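Local coordinates for periplasmic cell division protein (SufI) (Aquifex aeolicus, PDB 6SYY) that binds copper as a multicopper oxidase and probably couples the oxidation of its substrates to the reduction of dioxygen, at residues L283-T286 against P287-V290; P469-A472 against T473-G476. All coordinates share one frame; numbering follows the deposited sequence.

Interaction 1: residues L283-T286 against P287-V290; sequences LLDT and PKEV
K288 folds its side chain back over the corner of the chain and brings its ammonium group to two oxygens of the preceding residues. The hydrogen bond is to T286, with K288 NZ donating to T286 OG1 at 3.0 Å. The salt bridge is to D285: K288 NZ lies 3.3 Å from D285 OD1, a weak hydrogen bond as geometry goes, and the lysine crosses that side chain at about a right angle. D285 CG and T286 OG1 each stand between the backbone N and the carbonyl carbon (chi1 57° and 67°), which turns the carboxylate and the hydroxyl toward the lysine. The lysine reaches them through a bend at chi2 (-62°), beyond which the chain is extended. On the way its methylene K288 CE makes a van der Waals approach to the carbonyl oxygen T286 O, at 3.2 Å. The apolar contact is at the start of the lysine chain, where K288 CG lies against L284 CD1 at 3.5 Å. The corner at D285 and T286 interrupts strand 282-290, the second arm of a hairpin with strand 270-279 in what is, from its family, probably a cupredoxin-like domain. L284, K288 and V290 make backbone bonds to that partner at I277, V276 and F274, while D285 pairs instead with L382, a loop residue on which P287 also packs.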
ATOM      1  N   LEU A 283       8.004 -10.452  -4.775  1.00 32.18           N
ATOM      2  CA  LEU A 283       8.729 -11.365  -3.902  1.00 35.78           C
ATOM      3  C   LEU A 283      10.182 -10.939  -3.751  1.00 32.59           C
ATOM      4  O   LEU A 283      10.798 -10.441  -4.696  1.00 26.89           O
ATOM      5  CB  LEU A 283       8.665 -12.789  -4.456  1.00 19.90           C
ATOM      6  CG  LEU A 283       7.294 -13.471  -4.478  1.00 25.06           C
ATOM      7  CD1 LEU A 283       7.275 -14.621  -5.476  1.00 20.45           C
ATOM      8  CD2 LEU A 283       6.903 -13.961  -3.086  1.00 19.41           C
ATOM      9  N   LEU A 284      10.726 -11.142  -2.551  1.00 25.47           N
ATOM     10  CA  LEU A 284      12.164 -11.047  -2.353  1.00 37.14           C
ATOM     11  C   LEU A 284      12.858 -12.248  -2.998  1.00 22.26           C
ATOM     12  O   LEU A 284      12.219 -13.175  -3.500  1.00 26.61           O
ATOM     13  CB  LEU A 284      12.505 -10.985  -0.864  1.00 20.63           C
ATOM     14  CG  LEU A 284      11.889  -9.835  -0.073  1.00 37.28           C
ATOM     15  CD1 LEU A 284      12.322  -9.904   1.374  1.00 20.37           C
ATOM     16  CD2 LEU A 284      12.283  -8.508  -0.678  1.00 24.11           C
ATOM     17  N   ASP A 285      14.189 -12.229  -2.976  1.00 22.21           N
ATOM     18  CA  ASP A 285      14.932 -13.349  -3.542  1.00 30.19           C
ATOM     19  C   ASP A 285      14.800 -14.593  -2.668  1.00 37.65           C
ATOM     20  O   ASP A 285      14.585 -15.699  -3.179  1.00 26.22           O
ATOM     21  CB  ASP A 285      16.400 -12.960  -3.736  1.00 24.26           C
ATOM     22  CG  ASP A 285      17.064 -12.498  -2.445  1.00 46.87           C
ATOM     23  OD1 ASP A 285      16.385 -11.848  -1.621  1.00 67.78           O
ATOM     24  OD2 ASP A 285      18.264 -12.788  -2.251  1.00 55.21           O
ATOM     25  N   THR A 286      14.916 -14.434  -1.356  1.00 31.35           N
ATOM     26  CA  THR A 286      14.813 -15.518  -0.391  1.00 28.45           C
ATOM     27  C   THR A 286      13.992 -15.028   0.790  1.00 23.97           C
ATOM     28  O   THR A 286      13.861 -13.818   0.999  1.00 34.06           O
ATOM     29  CB  THR A 286      16.187 -15.978   0.115  1.00 32.20           C
ATOM     30  OG1 THR A 286      16.776 -14.926   0.890  1.00 40.25           O
ATOM     31  CG2 THR A 286      17.111 -16.346  -1.039  1.00 25.72           C
ATOM     32  N   PRO A 287      13.426 -15.940   1.580  1.00 31.43           N
ATOM     33  CA  PRO A 287      12.739 -15.513   2.806  1.00 26.19           C
ATOM     34  C   PRO A 287      13.712 -14.879   3.789  1.00 30.62           C
ATOM     35  O   PRO A 287      14.869 -15.287   3.899  1.00 37.82           O
ATOM     36  CB  PRO A 287      12.147 -16.816   3.356  1.00 26.32           C
ATOM     37  CG  PRO A 287      12.049 -17.715   2.172  1.00 31.16           C
ATOM     38  CD  PRO A 287      13.225 -17.374   1.308  1.00 33.09           C
ATOM     39  N   LYS A 288      13.230 -13.863   4.506  1.00 26.63           N
ATOM     40  CA  LYS A 288      14.022 -13.138   5.497  1.00 35.37           C
ATOM     41  C   LYS A 288      13.359 -13.317   6.855  1.00 29.78           C
ATOM     42  O   LYS A 288      12.271 -12.781   7.093  1.00 26.19           O
ATOM     43  CB  LYS A 288      14.136 -11.655   5.139  1.00 21.68           C
ATOM     44  CG  LYS A 288      14.498 -11.379   3.689  1.00 28.37           C
ATOM     45  CD  LYS A 288      15.863 -11.934   3.314  1.00 28.75           C
ATOM     46  CE  LYS A 288      16.145 -11.732   1.830  1.00 31.03           C
ATOM     47  NZ  LYS A 288      17.536 -12.125   1.452  1.00 44.40           N
ATOM     48  N   GLU A 289      14.010 -14.068   7.743  1.00 38.73           N
ATOM     49  CA  GLU A 289      13.453 -14.331   9.063  1.00 38.00           C
ATOM     50  C   GLU A 289      13.592 -13.098   9.949  1.00 32.42           C
ATOM     51  O   GLU A 289      14.675 -12.514  10.055  1.00 34.17           O
ATOM     52  CB  GLU A 289      14.141 -15.532   9.714  1.00 33.83           C
ATOM     53  CG  GLU A 289      13.567 -15.881  11.078  1.00 31.18           C
ATOM     54  CD  GLU A 289      14.137 -17.159  11.663  1.00 56.07           C
ATOM     55  OE1 GLU A 289      14.747 -17.953  10.915  1.00 48.14           O
ATOM     56  OE2 GLU A 289      13.968 -17.367  12.880  1.00 41.53           O
ATOM     57  N   VAL A 290      12.486 -12.693  10.569  1.00 30.39           N
ATOM     58  CA  VAL A 290      12.443 -11.526  11.439  1.00 26.18           C
ATOM     59  C   VAL A 290      11.569 -11.863  12.638  1.00 36.42           C
ATOM     60  O   VAL A 290      10.944 -12.922  12.703  1.00 27.06           O
ATOM     61  CB  VAL A 290      11.886 -10.276  10.725  1.00 26.21           C
ATOM     62  CG1 VAL A 290      12.749  -9.905   9.532  1.00 24.96           C
ATOM     63  CG2 VAL A 290      10.435 -10.506  10.307  1.00 27.59           C
TER

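Interaction 2: residues P469-A472 against T473-G476; sequences PLRA and TDLG
D474 turns its carboxylate back toward R471, three residues earlier, and meets both its backbone and its side chain. The bond from the backbone N-H of R471 to D474 OD2 is nearly straight (3.0 Å from R471 N, 173°), on the anti side of the carboxylate and somewhat out of its plane. The same oxygen sits over one face of the guanidinium, near its rim. The two planes are 56° apart and D474 OD2 is 4.0 Å from R471 NE, so this is a long salt bridge of charges alone. Water 1 bridges the two side chains, accepting from R471 NE at 2.7 Å and donating to D474 OD1. Two backbone bonds close the 3-10 turn, D474 N to R471 O (2.7 Å) and L475 N to A472 O (3.2 Å). An alanine in place of D474 would probably leave the N-H of R471 without its acceptor and the neighbouring guanidinium groups of R465 and R471 without the carboxylate that offsets their charges. The turn belongs to the loop between strands 461-465 and 480-483 of a probable cupredoxin-like domain: L470 packs on D474 CB and V462, A472 and L475 on strand 282-290, and R471 and T473 on strand 293-295.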
ATOM      1  N   PRO A 469      21.102   0.234   9.412  1.00 32.71           N
ATOM      2  CA  PRO A 469      21.105  -0.719   8.301  1.00 36.99           C
ATOM      3  C   PRO A 469      19.731  -0.807   7.664  1.00 38.24           C
ATOM      4  O   PRO A 469      18.718  -0.397   8.237  1.00 30.66           O
ATOM      5  CB  PRO A 469      21.491  -2.041   8.967  1.00 41.42           C
ATOM      6  CG  PRO A 469      20.998  -1.896  10.364  1.00 33.22           C
ATOM      7  CD  PRO A 469      21.196  -0.442  10.716  1.00 39.38           C
ATOM      8  N   LEU A 470      19.712  -1.340   6.447  1.00 33.64           N
ATOM      9  CA  LEU A 470      18.447  -1.680   5.815  1.00 40.14           C
ATOM     10  C   LEU A 470      17.699  -2.703   6.662  1.00 42.26           C
ATOM     11  O   LEU A 470      18.300  -3.564   7.310  1.00 35.68           O
ATOM     12  CB  LEU A 470      18.686  -2.227   4.406  1.00 25.09           C
ATOM     13  CG  LEU A 470      18.544  -1.266   3.225  1.00 46.01           C
ATOM     14  CD1 LEU A 470      19.262   0.038   3.491  1.00 38.96           C
ATOM     15  CD2 LEU A 470      19.078  -1.914   1.960  1.00 33.23           C
ATOM     16  N   ARG A 471      16.382  -2.588   6.676  1.00 39.27           N
ATOM     17  CA  ARG A 471      15.531  -3.565   7.332  1.00 42.15           C
ATOM     18  C   ARG A 471      14.974  -4.523   6.288  1.00 29.10           C
ATOM     19  O   ARG A 471      14.986  -4.235   5.088  1.00 23.95           O
ATOM     20  CB  ARG A 471      14.408  -2.863   8.097  1.00 25.87           C
ATOM     21  CG  ARG A 471      14.939  -1.730   8.965  1.00 37.28           C
ATOM     22  CD  ARG A 471      13.853  -1.039   9.764  1.00 56.78           C
ATOM     23  NE  ARG A 471      13.194   0.030   9.021  1.00 36.21           N
ATOM     24  CZ  ARG A 471      13.612   1.293   8.986  1.00 39.24           C
ATOM     25  NH1 ARG A 471      14.703   1.660   9.642  1.00 38.68           N
ATOM     26  NH2 ARG A 471      12.935   2.196   8.293  1.00 35.40           N
ATOM     27  N   ALA A 472      14.517  -5.690   6.757  1.00 28.05           N
ATOM     28  CA  ALA A 472      14.015  -6.708   5.837  1.00 24.98           C
ATOM     29  C   ALA A 472      12.936  -6.137   4.933  1.00 23.86           C
ATOM     30  O   ALA A 472      12.871  -6.459   3.742  1.00 27.48           O
ATOM     31  CB  ALA A 472      13.476  -7.906   6.615  1.00 25.79           C
ATOM     32  N   THR A 473      12.094  -5.263   5.482  1.00 27.00           N
ATOM     33  CA  THR A 473      11.047  -4.617   4.706  1.00 23.36           C
ATOM     34  C   THR A 473      11.585  -3.574   3.733  1.00 37.93           C
ATOM     35  O   THR A 473      10.812  -3.068   2.915  1.00 28.17           O
ATOM     36  CB  THR A 473      10.030  -3.973   5.649  1.00 50.55           C
ATOM     37  OG1 THR A 473      10.701  -3.064   6.532  1.00 31.06           O
ATOM     38  CG2 THR A 473       9.327  -5.044   6.470  1.00 23.07           C
ATOM     39  N   ASP A 474      12.874  -3.239   3.800  1.00 30.53           N
ATOM     40  CA  ASP A 474      13.489  -2.322   2.845  1.00 30.03           C
ATOM     41  C   ASP A 474      14.021  -3.022   1.603  1.00 36.82           C
ATOM     42  O   ASP A 474      14.458  -2.341   0.669  1.00 31.95           O
ATOM     43  CB  ASP A 474      14.648  -1.551   3.494  1.00 32.99           C
ATOM     44  CG  ASP A 474      14.182  -0.480   4.456  1.00 31.48           C
ATOM     45  OD1 ASP A 474      13.115   0.119   4.210  1.00 26.62           O
ATOM     46  OD2 ASP A 474      14.898  -0.227   5.451  1.00 35.82           O
ATOM     47  N   LEU A 475      14.003  -4.348   1.571  1.00 28.14           N
ATOM     48  CA  LEU A 475      14.640  -5.100   0.504  1.00 33.09           C
ATOM     49  C   LEU A 475      13.710  -5.238  -0.698  1.00 29.93           C
ATOM     50  O   LEU A 475      12.545  -4.835  -0.674  1.00 31.71           O
ATOM     51  CB  LEU A 475      15.068  -6.477   1.011  1.00 26.31           C
ATOM     52  CG  LEU A 475      15.980  -6.450   2.238  1.00 30.68           C
ATOM     53  CD1 LEU A 475      16.262  -7.854   2.738  1.00 27.06           C
ATOM     54  CD2 LEU A 475      17.280  -5.723   1.924  1.00 24.80           C
ATOM     55  N   GLY A 476      14.246  -5.818  -1.766  1.00 24.01           N
ATOM     56  CA  GLY A 476      13.448  -6.096  -2.939  1.00 22.33           C
ATOM     57  C   GLY A 476      13.049  -4.847  -3.707  1.00 28.44           C
ATOM     58  O   GLY A 476      13.632  -3.768  -3.569  1.00 29.94           O
TER
HETATM   59  O   HOH W   1      11.639   0.044   6.807  1.00 36.39           O

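Interaction 1 is a surface contact at a bend in strand 282-290, whereas interaction 2 is partly buried, in a loop far along the chain. Their centres are about 10 Å apart and both involve strand 282-290, interaction 1 within it and interaction 2 packed on it through A472 and L475. V290 CG1 meets A472 CB at 3.6 Å, and L284 CD2 lies 3.5 Å from G476 N, so the join is mainly apolar. At 283-290 a lysine is shared by a carboxylate and a hydroxyl; at 469-476 one carboxylate serves backbone, water and arginines. Interaction 2 comes closer to a copper site: the side chain of R471 is about 11 Å from that of the copper ligand H451, while interaction 1 lies away from the copper sites.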